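Local coordinates for protein class B carbapenemase GOB-18 (Elizabethkingia meningoseptica, PDB 5K0W) that probably hydrolyses beta-lactam antibiotics, carbapenems among them, as a class B3 metallo-beta-lactamase with two zinc ions in its active site, at residues A198-V203 with G227-L232. Residues are numbered along the deposited sequence; the frame is centred on the assembly and turned at random.
Sequences ANMPSV and GVMKKL
M229 is the one residue of 227-232 that meets A198, N199, M200 and P201, reaching across from helix 218-230. Its side chain runs out extended through chi2 (179°) and then bends at the sulfur, where chi3 of 93° turns the methyl CE off the line of the chain. The sulfur comes against the CG-CD side of the P201 ring, with SD of M229 3.8 Å from CD of P201. Beyond the bend, CE lies 3.7 Å from the backbone O of N199, a plain van der Waals approach. The same methyl touches the A198 side chain, its CE 4.1 Å from CB of A198, while SD of M200 stands slightly farther off. No hydrogen bond crosses; the contact is buried packing of the M229 thioether. N199 turns its amide elsewhere: its OD1 is hydrogen-bonded to NE2 of Q98, a zinc ligand, and to OG of S240, placing the residue in the second shell of the metal site. Within the αβ/βα sandwich of metallo-beta-lactamases, whose helices pack outside the sheets, the contact joins helix 218-230 to the loop leaving strand 192-198, with L272 of helix 265-284 packing on M229, L275 on P201 and M200, and W237 of strand 236-239 against M200.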
# COMPACT_ATOMS: atom_id res chain seq x y z
N ALA A 198 3.78 5.43 -2.64
CA ALA A 198 3.71 4.80 -3.95
C ALA A 198 3.45 3.30 -4.00
O ALA A 198 3.94 2.55 -3.18
CB ALA A 198 4.98 5.12 -4.73
N ASN A 199 2.70 2.87 -5.02
CA ASN A 199 2.54 1.46 -5.30
C ASN A 199 3.26 1.26 -6.64
O ASN A 199 2.72 1.57 -7.70
CB ASN A 199 1.08 1.00 -5.35
CG ASN A 199 0.99 -0.50 -5.34
OD1 ASN A 199 1.15 -1.16 -4.30
ND2 ASN A 199 0.91 -1.09 -6.51
N MET A 200 4.53 0.83 -6.55
CA MET A 200 5.43 0.61 -7.68
C MET A 200 4.83 -0.32 -8.74
O MET A 200 4.31 -1.38 -8.40
CB MET A 200 6.84 0.15 -7.22
CG MET A 200 7.54 1.14 -6.27
SD MET A 200 7.58 2.87 -6.84
CE MET A 200 8.92 2.80 -8.13
N PRO A 201 4.82 0.12 -10.02
CA PRO A 201 4.15 -0.67 -11.05
C PRO A 201 4.93 -1.87 -11.61
O PRO A 201 5.38 -1.87 -12.75
CB PRO A 201 3.78 0.38 -12.10
CG PRO A 201 4.83 1.43 -11.96
CD PRO A 201 5.35 1.39 -10.56
N SER A 202 5.06 -2.92 -10.79
CA SER A 202 5.70 -4.19 -11.18
C SER A 202 4.70 -5.14 -11.89
O SER A 202 3.49 -4.99 -11.73
CB SER A 202 6.35 -4.86 -9.98
OG SER A 202 5.53 -4.80 -8.82
N VAL A 203 5.22 -6.10 -12.68
CA VAL A 203 4.42 -7.09 -13.43
C VAL A 203 4.49 -8.46 -12.75
O VAL A 203 5.58 -9.03 -12.65
CB VAL A 203 4.75 -7.14 -14.96
CG1 VAL A 203 3.92 -8.19 -15.69
CG2 VAL A 203 4.56 -5.78 -15.60
N GLY A 227 3.16 6.80 -17.26
CA GLY A 227 3.03 8.19 -17.68
C GLY A 227 2.78 9.13 -16.51
O GLY A 227 3.55 10.05 -16.27
N VAL A 228 1.72 8.86 -15.76
CA VAL A 228 1.26 9.66 -14.61
C VAL A 228 2.28 9.67 -13.43
O VAL A 228 2.48 10.71 -12.80
CB VAL A 228 -0.20 9.26 -14.25
CG1 VAL A 228 -0.30 7.84 -13.71
CG2 VAL A 228 -0.85 10.25 -13.29
N MET A 229 2.95 8.53 -13.18
CA MET A 229 3.93 8.41 -12.09
C MET A 229 5.24 9.21 -12.30
O MET A 229 5.85 9.64 -11.32
CB MET A 229 4.18 6.95 -11.70
CG MET A 229 3.11 6.38 -10.79
SD MET A 229 3.34 4.64 -10.32
CE MET A 229 4.23 4.81 -8.77
N LYS A 230 5.67 9.40 -13.56
CA LYS A 230 6.88 10.16 -13.92
C LYS A 230 6.69 11.68 -13.74
O LYS A 230 7.68 12.40 -13.62
CB LYS A 230 7.27 9.89 -15.39
CG LYS A 230 8.10 8.61 -15.61
CD LYS A 230 8.11 8.15 -17.07
CE LYS A 230 9.14 8.81 -17.95
NZ LYS A 230 9.04 8.36 -19.37
N LYS A 231 5.43 12.15 -13.75
CA LYS A 231 5.05 13.58 -13.64
C LYS A 231 4.62 14.02 -12.24
O LYS A 231 4.13 15.15 -12.08
CB LYS A 231 3.99 14.00 -14.70
CG LYS A 231 3.91 13.18 -15.99
CD LYS A 231 3.84 14.00 -17.28
CE LYS A 231 2.44 14.41 -17.70
NZ LYS A 231 2.10 15.79 -17.24
N LEU A 232 4.83 13.17 -11.22
CA LEU A 232 4.45 13.49 -9.84
C LEU A 232 5.48 14.40 -9.17
O LEU A 232 6.69 14.26 -9.41
CB LEU A 232 4.23 12.20 -8.99
CG LEU A 232 3.07 11.27 -9.39
CD1 LEU A 232 3.15 9.95 -8.67
CD2 LEU A 232 1.70 11.92 -9.16